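Local coordinates for protein putative prolyl-tRNA synthetase (Leishmania major, PDB 5XIL) that probably joins L-proline to tRNA(Pro) at the expense of ATP, as a class II aminoacyl-tRNA synthetase with an anticodon-binding and a zinc-bearing C-terminal domain, at residues 417-423 and 491-496; 195-200 and 476-481. All blocks are in the same frame, centred on the assembly; numbering follows the deposited sequence.

Contact 1: residues 417-423 and 491-496. With ZN (zinc ion), chain B.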
# COMPACT_ATOMS: atom_id res chain seq x y z
N VAL A 417 43.11 4.22 -0.16
CA VAL A 417 44.11 4.62 0.78
C VAL A 417 44.95 3.38 1.11
O VAL A 417 44.39 2.38 1.53
CB VAL A 417 43.53 5.20 2.06
CG1 VAL A 417 44.58 5.42 3.17
CG2 VAL A 417 42.83 6.51 1.78
N THR A 418 46.24 3.44 0.92
CA THR A 418 47.11 2.31 1.32
C THR A 418 48.07 2.59 2.45
O THR A 418 48.73 1.65 2.90
CB THR A 418 47.97 1.88 0.17
OG1 THR A 418 48.75 3.00 -0.26
CG2 THR A 418 47.13 1.45 -0.99
N GLU A 419 48.25 3.85 2.82
CA GLU A 419 49.09 4.24 3.92
C GLU A 419 48.29 4.82 5.10
O GLU A 419 47.54 5.79 4.95
CB GLU A 419 50.14 5.24 3.40
CG GLU A 419 50.68 4.91 1.99
CD GLU A 419 51.50 3.62 1.87
OE1 GLU A 419 52.40 3.49 2.74
OE2 GLU A 419 51.28 2.77 0.94
N TRP A 420 48.57 4.33 6.32
CA TRP A 420 47.85 4.76 7.46
C TRP A 420 47.86 6.29 7.60
O TRP A 420 46.89 6.86 8.04
CB TRP A 420 48.29 4.06 8.77
CG TRP A 420 47.57 4.68 9.88
CD1 TRP A 420 48.03 5.63 10.74
CD2 TRP A 420 46.14 4.56 10.16
NE1 TRP A 420 47.04 6.02 11.56
CE2 TRP A 420 45.86 5.39 11.22
CE3 TRP A 420 45.13 3.77 9.65
CZ2 TRP A 420 44.57 5.55 11.74
CZ3 TRP A 420 43.86 3.93 10.17
CH2 TRP A 420 43.60 4.78 11.23
N THR A 421 48.97 6.95 7.26
CA THR A 421 49.10 8.34 7.56
C THR A 421 48.15 9.19 6.74
O THR A 421 47.91 10.32 7.09
CB THR A 421 50.54 8.89 7.33
OG1 THR A 421 51.07 8.38 6.10
CG2 THR A 421 51.46 8.51 8.43
N GLU A 422 47.66 8.66 5.64
CA GLU A 422 46.72 9.39 4.81
C GLU A 422 45.25 9.13 5.14
O GLU A 422 44.36 9.76 4.54
CB GLU A 422 47.03 9.15 3.31
CG GLU A 422 46.88 7.73 2.79
CD GLU A 422 47.30 7.54 1.33
OE1 GLU A 422 47.57 8.58 0.64
OE2 GLU A 422 47.34 6.39 0.85
N PHE A 423 45.00 8.22 6.08
CA PHE A 423 43.63 7.75 6.42
C PHE A 423 42.82 8.84 7.07
O PHE A 423 41.80 9.27 6.52
CB PHE A 423 43.73 6.55 7.37
CG PHE A 423 42.42 5.78 7.57
CD1 PHE A 423 41.49 6.19 8.49
CD2 PHE A 423 42.17 4.65 6.80
CE1 PHE A 423 40.29 5.49 8.66
CE2 PHE A 423 41.00 3.92 6.92
CZ PHE A 423 40.07 4.34 7.88
N HIS A 491 49.27 -5.44 -0.81
CA HIS A 491 49.37 -4.42 0.19
C HIS A 491 49.33 -5.04 1.54
O HIS A 491 48.71 -6.07 1.71
CB HIS A 491 48.14 -3.47 0.08
CG HIS A 491 48.19 -2.63 -1.14
ND1 HIS A 491 49.03 -1.56 -1.24
CD2 HIS A 491 47.55 -2.74 -2.33
CE1 HIS A 491 48.92 -1.03 -2.45
NE2 HIS A 491 48.01 -1.71 -3.12
N GLU A 492 49.84 -4.34 2.52
CA GLU A 492 49.63 -4.68 3.89
C GLU A 492 48.27 -4.24 4.37
O GLU A 492 47.71 -3.26 3.88
CB GLU A 492 50.66 -4.01 4.79
CG GLU A 492 52.06 -4.45 4.43
CD GLU A 492 52.54 -3.83 3.09
OE1 GLU A 492 52.20 -2.64 2.76
OE2 GLU A 492 53.21 -4.56 2.32
N CYS A 493 47.73 -4.96 5.35
CA CYS A 493 46.53 -4.45 6.02
C CYS A 493 46.70 -2.99 6.49
O CYS A 493 47.76 -2.58 6.92
CB CYS A 493 46.18 -5.42 7.14
SG CYS A 493 44.82 -4.97 8.16
N ILE A 494 45.62 -2.18 6.41
CA ILE A 494 45.75 -0.71 6.59
C ILE A 494 46.10 -0.22 7.97
O ILE A 494 46.63 0.91 8.09
CB ILE A 494 44.44 0.02 6.10
CG1 ILE A 494 44.61 1.56 5.98
CG2 ILE A 494 43.29 -0.35 7.06
CD1 ILE A 494 45.80 1.98 5.11
N CYS A 495 45.78 -0.97 9.02
CA CYS A 495 45.91 -0.46 10.35
C CYS A 495 47.37 -0.12 10.69
O CYS A 495 48.31 -0.68 10.13
CB CYS A 495 45.29 -1.30 11.49
SG CYS A 495 45.58 -3.05 11.39
N LYS A 496 47.47 0.85 11.56
CA LYS A 496 48.74 1.46 11.93
C LYS A 496 49.62 0.42 12.59
O LYS A 496 49.22 -0.16 13.60
CB LYS A 496 48.50 2.58 12.86
CG LYS A 496 49.74 3.41 13.10
CD LYS A 496 49.47 4.50 14.10
CE LYS A 496 49.42 3.98 15.52
NZ LYS A 496 48.83 5.00 16.42
ZN ZN B . 45.10 -6.74 9.71
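Two loops pass each other with Trp420 and Lys496 nearest, their CA atoms 5.6 Å apart, and 384 Å² is buried between them. Lys496 lays CB over the five-membered ring of Trp420, 3.8 Å from its centroid, a CH-pi contact close to the ring normal. CB of Phe423 covers the opposite face. The carbonyl O of Ile494 comes to the edge of the indole, near its plane, 3.6 Å from Trp420 CE3. Trp420 NE1 is hydrogen-bonded to Glu454. Ile494 fills the middle of the contact. CG1 lies anti to the backbone N (chi1 -168°), which carries the chain in among Val417, Trp420 and Phe423. Ile494 CG1 is 4.0 Å from Phe423 CD2, and Ile494 CD1 is 4.1 Å from Val417 CG1. At the other end Thr418 CG2 rests over a face of the His491 imidazole, 3.8 Å from the ring centroid. The 491-496 loop also carries Cys493, whose SG binds zinc at 2.4 Å alongside Cys438 and Cys443, and Cys495, in a disulfide with Cys498. The contact is thus held by apolar and CH-pi packing beside the zinc site of the C-terminal domain, and the buried carbonyl O of Val417 has no polar partner in the model.

Contact 2: residues 195-200 and 476-481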
# COMPACT_ATOMS: atom_id res chain seq x y z
N VAL A 195 26.52 1.42 -2.84
CA VAL A 195 27.52 0.33 -2.85
C VAL A 195 26.94 -0.96 -2.30
O VAL A 195 26.63 -1.03 -1.13
CB VAL A 195 28.82 0.73 -2.05
CG1 VAL A 195 29.81 -0.43 -2.01
CG2 VAL A 195 29.47 1.90 -2.78
N ARG A 196 26.72 -1.96 -3.15
CA ARG A 196 26.26 -3.28 -2.67
C ARG A 196 27.43 -3.96 -2.05
O ARG A 196 28.50 -4.05 -2.67
CB ARG A 196 25.80 -4.11 -3.88
CG ARG A 196 24.60 -3.56 -4.63
CD ARG A 196 24.64 -4.09 -6.07
NE ARG A 196 23.47 -3.76 -6.88
CZ ARG A 196 23.24 -2.62 -7.48
NH1 ARG A 196 24.07 -1.63 -7.34
NH2 ARG A 196 22.18 -2.52 -8.29
N GLY A 197 27.24 -4.54 -0.86
CA GLY A 197 28.35 -5.28 -0.23
C GLY A 197 27.87 -6.09 0.97
O GLY A 197 26.67 -6.23 1.22
N ARG A 198 28.84 -6.68 1.67
CA ARG A 198 28.58 -7.48 2.82
C ARG A 198 29.14 -6.80 4.06
O ARG A 198 30.26 -6.25 4.06
CB ARG A 198 29.25 -8.85 2.68
CG ARG A 198 28.79 -9.86 3.70
CD ARG A 198 29.55 -11.19 3.66
NE ARG A 198 30.99 -11.08 3.44
CZ ARG A 198 31.62 -11.27 2.28
NH1 ARG A 198 30.94 -11.52 1.16
NH2 ARG A 198 32.95 -11.15 2.23
N LYS A 199 28.39 -6.83 5.13
CA LYS A 199 28.87 -6.28 6.35
C LYS A 199 30.02 -7.16 6.89
O LYS A 199 30.07 -8.38 6.64
CB LYS A 199 27.78 -6.15 7.40
CG LYS A 199 26.67 -5.16 7.08
CD LYS A 199 27.15 -3.74 7.15
CE LYS A 199 25.95 -2.83 7.38
NZ LYS A 199 26.35 -1.41 7.32
N THR A 200 30.98 -6.52 7.56
CA THR A 200 31.95 -7.33 8.34
C THR A 200 31.26 -8.12 9.45
O THR A 200 30.11 -7.80 9.92
CB THR A 200 33.05 -6.44 8.99
OG1 THR A 200 32.44 -5.60 9.97
CG2 THR A 200 33.77 -5.63 7.94
N THR A 476 33.71 0.24 9.46
CA THR A 476 33.53 -0.35 8.16
C THR A 476 32.04 -0.13 7.80
O THR A 476 31.13 -0.16 8.65
CB THR A 476 33.87 -1.81 8.03
OG1 THR A 476 33.10 -2.55 8.96
CG2 THR A 476 35.38 -2.07 8.27
N LEU A 477 31.87 0.17 6.54
CA LEU A 477 30.58 0.33 5.90
C LEU A 477 30.17 -1.00 5.20
O LEU A 477 29.14 -1.57 5.56
CB LEU A 477 30.56 1.55 4.98
CG LEU A 477 31.01 2.86 5.62
CD1 LEU A 477 30.99 3.91 4.52
CD2 LEU A 477 30.09 3.31 6.74
N CYS A 478 31.00 -1.54 4.32
CA CYS A 478 30.77 -2.85 3.75
C CYS A 478 32.02 -3.27 3.06
O CYS A 478 32.89 -2.42 2.73
CB CYS A 478 29.61 -2.91 2.75
SG CYS A 478 29.92 -2.03 1.23
N ILE A 479 32.10 -4.56 2.80
CA ILE A 479 33.05 -5.12 1.86
C ILE A 479 32.30 -5.13 0.52
O ILE A 479 31.33 -5.88 0.39
CB ILE A 479 33.41 -6.58 2.17
CG1 ILE A 479 33.97 -6.63 3.55
CG2 ILE A 479 34.51 -7.04 1.22
CD1 ILE A 479 33.55 -7.80 4.35
N PRO A 480 32.69 -4.24 -0.41
CA PRO A 480 31.95 -4.14 -1.67
C PRO A 480 32.05 -5.39 -2.53
O PRO A 480 33.13 -5.98 -2.63
CB PRO A 480 32.60 -2.96 -2.38
CG PRO A 480 33.39 -2.28 -1.40
CD PRO A 480 33.72 -3.19 -0.28
N PHE A 481 30.94 -5.80 -3.13
CA PHE A 481 30.95 -6.93 -4.03
C PHE A 481 31.79 -6.59 -5.26
O PHE A 481 32.46 -7.44 -5.79
CB PHE A 481 29.52 -7.33 -4.44
CG PHE A 481 28.68 -7.85 -3.30
CD1 PHE A 481 29.20 -8.70 -2.37
CD2 PHE A 481 27.34 -7.59 -3.24
CE1 PHE A 481 28.47 -9.18 -1.32
CE2 PHE A 481 26.56 -8.09 -2.20
CZ PHE A 481 27.13 -8.87 -1.23
O HOH W 1 28.55 -0.75 8.82
O HOH W 2 30.80 -3.54 7.56
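Phe481 turns one ring face onto Gly197: Gly197 CA lies 3.7 Å from the centroid of the Phe481 ring and almost on the ring normal. This CH-pi contact lies at the end of a short antiparallel strand pairing between the class II core and the C-terminal domain. The pairing is local, two residue pairs long, where the short strand segments cross at 88°. Gly197 and Pro480 form a non-hydrogen-bonded pair, and Arg198 and Ile479 a hydrogen-bonded one. The CA atoms of Gly197 and Pro480 are 4.0 Å apart, the closest CA approach of the two segments. Phe481 N also bonds to Arg196 O, 3.0 Å and nearly straight. Arg198 and Ile479 lie side by side and point the same way. Val195 CG1 packs against Cys478 SG at 3.6 Å and against Pro480 CB. Leu477 and Cys478 form a classic beta bulge opposite Leu507. Beyond the pairing, Thr200 and Thr476 meet tip to tip, and both hydroxyls bond to Glu444. Lys199 bends at chi2 (-71°), which brings NZ back to Leu477 O for a weak bond; its salt bridge is to Glu215. One water accepts from Thr200 N at 3.0 Å and donates to Thr476 OG1 at 2.9 Å.

From the N terminus, the chain first lays down residues 195-200 in the class II core. It then runs through the rest of that core and the anticodon-binding domain before reaching 417-423. Strand 475-480 returns to the core strand, so contact 2 closes a loop of 275 residues. Contact 1 closes later, when 491-496 comes back to 417-423 across 67 residues. The two loops cross, since the segments alternate along the chain. Contact 2 ties the C-terminal domain to the catalytic core, whereas contact 1 joins two loops within the C-terminal domain. Their centres are 18 Å apart, and strand 432-437 touches side chains of both.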